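Local coordinates for protein GH127 beta-L-arabinofuranoside (Geobacillus stearothermophilus, PDB 4QK0) that probably hydrolyses beta-L-arabinofuranosides, releasing L-arabinose from arabinose-containing sugars as a family GH127 glycoside hydrolase, at residues 135-149 and 188-201. Residues are numbered along the deposited sequence; the frame is centred on the assembly and turned at random.
Sequences LRDNHELYCAGHLIE and YDGHQEIELALLKL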
loop_
_atom_site.group_PDB
_atom_site.type_symbol
_atom_site.label_atom_id
_atom_site.label_comp_id
_atom_site.label_asym_id
_atom_site.label_seq_id
_atom_site.Cartn_x
_atom_site.Cartn_y
_atom_site.Cartn_z
ATOM N N LEU A 135 -10.555 -25.177 -16.628
ATOM C CA LEU A 135 -11.159 -23.947 -17.149
ATOM C C LEU A 135 -10.926 -22.783 -16.223
ATOM O O LEU A 135 -10.935 -21.636 -16.660
ATOM C CB LEU A 135 -12.680 -24.155 -17.349
ATOM C CG LEU A 135 -13.152 -24.842 -18.660
ATOM C CD1 LEU A 135 -12.857 -23.945 -19.831
ATOM C CD2 LEU A 135 -12.487 -26.199 -18.870
ATOM N N ARG A 136 -10.773 -23.055 -14.942
ATOM C CA ARG A 136 -10.555 -21.974 -13.959
ATOM C C ARG A 136 -9.281 -21.196 -14.297
ATOM O O ARG A 136 -9.283 -19.984 -14.235
ATOM C CB ARG A 136 -10.424 -22.532 -12.546
ATOM C CG ARG A 136 -10.463 -21.443 -11.489
ATOM C CD ARG A 136 -10.035 -21.967 -10.121
ATOM N NE ARG A 136 -8.669 -22.410 -10.163
ATOM C CZ ARG A 136 -8.094 -23.202 -9.266
ATOM N NH1 ARG A 136 -8.792 -23.645 -8.239
ATOM N NH2 ARG A 136 -6.809 -23.584 -9.430
ATOM N N ASP A 137 -8.236 -21.905 -14.722
ATOM C CA ASP A 137 -6.930 -21.289 -14.918
ATOM C C ASP A 137 -6.399 -21.278 -16.328
ATOM O O ASP A 137 -5.645 -20.373 -16.657
ATOM C CB ASP A 137 -5.849 -22.028 -14.086
ATOM C CG ASP A 137 -6.168 -22.053 -12.593
ATOM O OD1 ASP A 137 -6.863 -21.137 -12.094
ATOM O OD2 ASP A 137 -5.721 -23.006 -11.939
ATOM N N ASN A 138 -6.717 -22.274 -17.157
ATOM C CA ASN A 138 -5.947 -22.407 -18.402
ATOM C C ASN A 138 -6.500 -21.748 -19.687
ATOM O O ASN A 138 -5.929 -21.953 -20.756
ATOM C CB ASN A 138 -5.564 -23.828 -18.616
ATOM C CG ASN A 138 -4.604 -24.325 -17.557
ATOM O OD1 ASN A 138 -4.132 -23.572 -16.731
ATOM N ND2 ASN A 138 -4.325 -25.591 -17.583
ATOM N N HIS A 139 -7.521 -20.895 -19.578
ATOM C CA HIS A 139 -7.839 -19.888 -20.615
ATOM C C HIS A 139 -8.221 -20.426 -22.020
ATOM O O HIS A 139 -8.140 -19.713 -22.997
ATOM C CB HIS A 139 -6.661 -18.940 -20.786
ATOM C CG HIS A 139 -6.477 -17.978 -19.669
ATOM N ND1 HIS A 139 -6.162 -18.385 -18.390
ATOM C CD2 HIS A 139 -6.440 -16.625 -19.658
ATOM C CE1 HIS A 139 -5.958 -17.317 -17.632
ATOM N NE2 HIS A 139 -6.166 -16.241 -18.372
ATOM N N GLU A 140 -8.616 -21.685 -22.096
ATOM C CA GLU A 140 -8.987 -22.321 -23.356
ATOM C C GLU A 140 -10.056 -21.528 -24.077
ATOM O O GLU A 140 -9.904 -21.174 -25.270
ATOM C CB GLU A 140 -9.460 -23.750 -23.124
ATOM C CG GLU A 140 -8.356 -24.764 -22.917
ATOM C CD GLU A 140 -8.896 -26.102 -22.376
ATOM O OE1 GLU A 140 -8.822 -27.139 -23.111
ATOM O OE2 GLU A 140 -9.372 -26.096 -21.210
ATOM N N LEU A 141 -11.157 -21.234 -23.368
ATOM C CA LEU A 141 -12.262 -20.476 -23.976
ATOM C C LEU A 141 -11.866 -19.023 -24.231
ATOM O O LEU A 141 -12.285 -18.412 -25.215
ATOM C CB LEU A 141 -13.525 -20.553 -23.118
ATOM C CG LEU A 141 -14.037 -21.955 -22.944
ATOM C CD1 LEU A 141 -15.261 -21.935 -22.064
ATOM C CD2 LEU A 141 -14.363 -22.635 -24.276
ATOM N N TYR A 142 -11.072 -18.468 -23.326
ATOM C CA TYR A 142 -10.524 -17.136 -23.508
ATOM C C TYR A 142 -9.744 -17.047 -24.803
ATOM O O TYR A 142 -9.927 -16.100 -25.597
ATOM C CB TYR A 142 -9.646 -16.789 -22.285
ATOM C CG TYR A 142 -8.807 -15.554 -22.362
ATOM C CD1 TYR A 142 -7.549 -15.598 -22.902
ATOM C CD2 TYR A 142 -9.249 -14.349 -21.848
ATOM C CE1 TYR A 142 -6.758 -14.451 -22.969
ATOM C CE2 TYR A 142 -8.472 -13.215 -21.898
ATOM C CZ TYR A 142 -7.217 -13.285 -22.455
ATOM O OH TYR A 142 -6.457 -12.170 -22.490
ATOM N N CYS A 143 -8.849 -17.988 -25.034
ATOM C CA CYS A 143 -8.096 -17.973 -26.325
ATOM C C CYS A 143 -9.024 -18.163 -27.518
ATOM O O CYS A 143 -8.894 -17.481 -28.508
ATOM C CB CYS A 143 -6.968 -19.036 -26.339
ATOM S SG CYS A 143 -5.619 -18.669 -25.169
ATOM N N ALA A 144 -9.988 -19.071 -27.388
ATOM C CA ALA A 144 -10.959 -19.302 -28.461
ATOM C C ALA A 144 -11.733 -18.031 -28.746
ATOM O O ALA A 144 -11.870 -17.619 -29.892
ATOM C CB ALA A 144 -11.906 -20.404 -28.075
ATOM N N GLY A 145 -12.141 -17.336 -27.692
ATOM C CA GLY A 145 -12.836 -16.067 -27.844
ATOM C C GLY A 145 -12.022 -15.044 -28.574
ATOM O O GLY A 145 -12.506 -14.400 -29.511
ATOM N N HIS A 146 -10.741 -14.908 -28.205
ATOM C CA HIS A 146 -9.930 -13.916 -28.870
ATOM C C HIS A 146 -9.735 -14.229 -30.330
ATOM O O HIS A 146 -9.716 -13.333 -31.150
ATOM C CB HIS A 146 -8.584 -13.703 -28.161
ATOM C CG HIS A 146 -8.654 -12.621 -27.140
ATOM N ND1 HIS A 146 -8.574 -12.871 -25.785
ATOM C CD2 HIS A 146 -8.980 -11.311 -27.260
ATOM C CE1 HIS A 146 -8.798 -11.751 -25.123
ATOM N NE2 HIS A 146 -9.019 -10.793 -25.989
ATOM N N LEU A 147 -9.553 -15.491 -30.630
ATOM C CA LEU A 147 -9.421 -15.945 -32.035
ATOM C C LEU A 147 -10.719 -15.694 -32.873
ATOM O O LEU A 147 -10.665 -15.238 -33.990
ATOM C CB LEU A 147 -9.114 -17.430 -32.023
ATOM C CG LEU A 147 -7.759 -18.090 -32.241
ATOM C CD1 LEU A 147 -6.628 -17.185 -32.667
ATOM C CD2 LEU A 147 -7.391 -19.060 -31.135
ATOM N N ILE A 148 -11.878 -16.002 -32.270
ATOM C CA ILE A 148 -13.188 -15.632 -32.851
ATOM C C ILE A 148 -13.255 -14.149 -33.164
ATOM O O ILE A 148 -13.561 -13.757 -34.299
ATOM C CB ILE A 148 -14.304 -16.020 -31.921
ATOM C CG1 ILE A 148 -14.456 -17.553 -31.900
ATOM C CG2 ILE A 148 -15.590 -15.356 -32.342
ATOM C CD1 ILE A 148 -15.325 -18.113 -30.792
ATOM N N GLU A 149 -12.893 -13.300 -32.202
ATOM C CA GLU A 149 -12.959 -11.858 -32.477
ATOM C C GLU A 149 -12.090 -11.533 -33.639
ATOM O O GLU A 149 -12.441 -10.661 -34.432
ATOM C CB GLU A 149 -12.530 -11.000 -31.290
ATOM C CG GLU A 149 -13.443 -11.010 -30.090
ATOM C CD GLU A 149 -13.074 -9.891 -29.084
ATOM O OE1 GLU A 149 -12.404 -10.165 -28.057
ATOM O OE2 GLU A 149 -13.493 -8.736 -29.321
ATOM N N TYR A 188 -17.500 -23.105 -17.668
ATOM C CA TYR A 188 -17.248 -21.765 -18.212
ATOM C C TYR A 188 -15.781 -21.370 -17.858
ATOM O O TYR A 188 -15.183 -22.031 -17.035
ATOM C CB TYR A 188 -18.259 -20.774 -17.616
ATOM C CG TYR A 188 -18.569 -20.946 -16.165
ATOM C CD1 TYR A 188 -17.697 -20.466 -15.179
ATOM C CD2 TYR A 188 -19.737 -21.603 -15.738
ATOM C CE1 TYR A 188 -17.969 -20.634 -13.834
ATOM C CE2 TYR A 188 -20.004 -21.772 -14.384
ATOM C CZ TYR A 188 -19.123 -21.278 -13.437
ATOM O OH TYR A 188 -19.409 -21.398 -12.085
ATOM N N ASP A 189 -15.216 -20.323 -18.462
ATOM C CA ASP A 189 -13.778 -20.007 -18.315
ATOM C C ASP A 189 -13.579 -19.077 -17.126
ATOM O O ASP A 189 -14.426 -18.224 -16.808
ATOM C CB ASP A 189 -13.203 -19.369 -19.586
ATOM C CG ASP A 189 -11.637 -19.440 -19.675
ATOM O OD1 ASP A 189 -10.935 -18.893 -18.797
ATOM O OD2 ASP A 189 -11.137 -19.988 -20.667
ATOM N N GLY A 190 -12.460 -19.303 -16.439
ATOM C CA GLY A 190 -12.007 -18.452 -15.344
ATOM C C GLY A 190 -11.735 -17.059 -15.803
ATOM O O GLY A 190 -11.805 -16.107 -15.026
ATOM N N HIS A 191 -11.507 -16.910 -17.098
ATOM C CA HIS A 191 -11.397 -15.594 -17.665
ATOM C C HIS A 191 -12.414 -15.393 -18.770
ATOM O O HIS A 191 -12.238 -15.879 -19.889
ATOM C CB HIS A 191 -9.990 -15.348 -18.206
ATOM C CG HIS A 191 -9.658 -13.908 -18.385
ATOM N ND1 HIS A 191 -10.527 -13.004 -18.952
ATOM C CD2 HIS A 191 -8.532 -13.204 -18.074
ATOM C CE1 HIS A 191 -9.958 -11.805 -18.988
ATOM N NE2 HIS A 191 -8.756 -11.902 -18.440
ATOM N N GLN A 192 -13.414 -14.560 -18.465
ATOM C CA GLN A 192 -14.430 -14.228 -19.375
ATOM C C GLN A 192 -13.856 -13.576 -20.605
ATOM O O GLN A 192 -12.822 -12.897 -20.552
ATOM C CB GLN A 192 -15.477 -13.331 -18.717
ATOM C CG GLN A 192 -16.044 -13.876 -17.433
ATOM C CD GLN A 192 -15.273 -13.443 -16.179
ATOM O OE1 GLN A 192 -14.056 -13.535 -16.135
ATOM N NE2 GLN A 192 -15.994 -12.950 -15.162
ATOM N N GLU A 193 -14.525 -13.824 -21.729
ATOM C CA GLU A 193 -14.138 -13.351 -23.053
ATOM C C GLU A 193 -14.958 -14.104 -24.123
ATOM O O GLU A 193 -15.375 -13.500 -25.092
ATOM C CB GLU A 193 -12.618 -13.509 -23.351
ATOM C CG GLU A 193 -12.215 -13.578 -24.813
ATOM C CD GLU A 193 -12.396 -12.273 -25.562
ATOM O OE1 GLU A 193 -12.609 -11.216 -24.940
ATOM O OE2 GLU A 193 -12.299 -12.293 -26.808
ATOM N N ILE A 194 -15.116 -15.396 -23.966
ATOM C CA ILE A 194 -15.838 -16.211 -24.971
ATOM C C ILE A 194 -17.270 -15.697 -25.142
ATOM O O ILE A 194 -17.799 -15.667 -26.264
ATOM C CB ILE A 194 -15.828 -17.710 -24.608
ATOM C CG1 ILE A 194 -16.352 -18.581 -25.761
ATOM C CG2 ILE A 194 -16.658 -18.004 -23.382
ATOM C CD1 ILE A 194 -15.533 -18.512 -27.005
ATOM N N GLU A 195 -17.833 -15.157 -24.064
ATOM C CA GLU A 195 -19.214 -14.699 -24.094
ATOM C C GLU A 195 -19.385 -13.493 -25.026
ATOM O O GLU A 195 -20.250 -13.522 -25.935
ATOM C CB GLU A 195 -19.726 -14.420 -22.710
ATOM C CG GLU A 195 -19.529 -15.576 -21.766
ATOM C CD GLU A 195 -18.190 -15.544 -20.986
ATOM O OE1 GLU A 195 -17.290 -14.755 -21.367
ATOM O OE2 GLU A 195 -18.088 -16.296 -19.974
ATOM N N LEU A 196 -18.533 -12.481 -24.903
ATOM C CA LEU A 196 -18.641 -11.350 -25.836
ATOM C C LEU A 196 -18.221 -11.717 -27.279
ATOM O O LEU A 196 -18.721 -11.164 -28.251
ATOM C CB LEU A 196 -17.877 -10.121 -25.312
ATOM C CG LEU A 196 -16.334 -10.166 -25.254
ATOM C CD1 LEU A 196 -15.733 -9.758 -26.568
ATOM C CD2 LEU A 196 -15.773 -9.237 -24.176
ATOM N N ALA A 197 -17.277 -12.646 -27.408
ATOM C CA ALA A 197 -16.818 -13.040 -28.698
ATOM C C ALA A 197 -17.923 -13.766 -29.480
ATOM O O ALA A 197 -18.154 -13.503 -30.634
ATOM C CB ALA A 197 -15.605 -13.960 -28.558
ATOM N N LEU A 198 -18.586 -14.677 -28.818
ATOM C CA LEU A 198 -19.740 -15.371 -29.395
ATOM C C LEU A 198 -20.834 -14.436 -29.876
ATOM O O LEU A 198 -21.424 -14.692 -30.910
ATOM C CB LEU A 198 -20.320 -16.388 -28.404
ATOM C CG LEU A 198 -19.473 -17.628 -28.235
ATOM C CD1 LEU A 198 -19.963 -18.511 -27.097
ATOM C CD2 LEU A 198 -19.416 -18.441 -29.532
ATOM N N LEU A 199 -21.078 -13.329 -29.198
ATOM C CA LEU A 199 -22.035 -12.344 -29.724
ATOM C C LEU A 199 -21.582 -11.801 -31.049
ATOM O O LEU A 199 -22.380 -11.550 -31.924
ATOM C CB LEU A 199 -22.253 -11.150 -28.783
ATOM C CG LEU A 199 -22.757 -11.429 -27.387
ATOM C CD1 LEU A 199 -23.059 -10.128 -26.634
ATOM C CD2 LEU A 199 -24.024 -12.262 -27.473
ATOM N N LYS A 200 -20.298 -11.516 -31.179
ATOM C CA LYS A 200 -19.821 -10.957 -32.427
ATOM C C LYS A 200 -19.960 -11.986 -33.528
ATOM O O LYS A 200 -20.249 -11.660 -34.673
ATOM C CB LYS A 200 -18.373 -10.462 -32.252
ATOM C CG LYS A 200 -18.259 -8.965 -31.866
ATOM C CD LYS A 200 -17.170 -8.634 -30.841
ATOM C CE LYS A 200 -16.366 -7.353 -31.137
ATOM N NZ LYS A 200 -14.905 -7.624 -31.471
ATOM N N LEU A 201 -19.681 -13.232 -33.207
ATOM C CA LEU A 201 -19.731 -14.273 -34.179
ATOM C C LEU A 201 -21.211 -14.450 -34.651
ATOM O O LEU A 201 -21.477 -14.693 -35.837
ATOM C CB LEU A 201 -19.250 -15.583 -33.585
ATOM C CG LEU A 201 -19.114 -16.762 -34.542
ATOM C CD1 LEU A 201 -18.127 -16.480 -35.652
ATOM C CD2 LEU A 201 -18.699 -18.013 -33.779
HETATM O O HOH W 1 -8.983 -19.757 -17.437
HETATM O O HOH W 2 -14.348 -8.874 -33.805
#
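Asp189 reaches the start of helix 140-149 with its carboxylate, which CG, anti to the backbone N, swings toward the other segment. There OD2 accepts Tyr142 N at 3.1 Å, from well above the carboxylate plane, and Leu141 N only weakly; OD1 takes His191 N in an Asx turn. Gly190 N donates to Leu135 O at 2.8 Å. Tyr142 points its CD2-CE2 edge at the face of His191, planes 52° apart, and His191 CB lies over one face of His139, giving an aromatic cluster. Glu193, bent at chi2, lays its carboxylate flat over the His146 ring, planes 6° apart, with OE2 3.5 Å above the ring plane. Its OE2 stands 2.5 Å from Glu149 OE1, so close that one of the two acids is probably protonated, while Lys200 NZ forms a salt bridge to Glu149 OE2, on its anti lone pair, at 2.8 Å. On the apolar side Ile148 and Ile194 are reciprocal knobs. The axes approach to 8.1 Å at 30°, consistent with small Gly145 and Ala197 facing each other. These helices pack side by side, roughly parallel, with helix 162-177 between them in sequence, as expected of same-layer neighbours in the six-hairpin clan's (alpha/alpha)6 barrel.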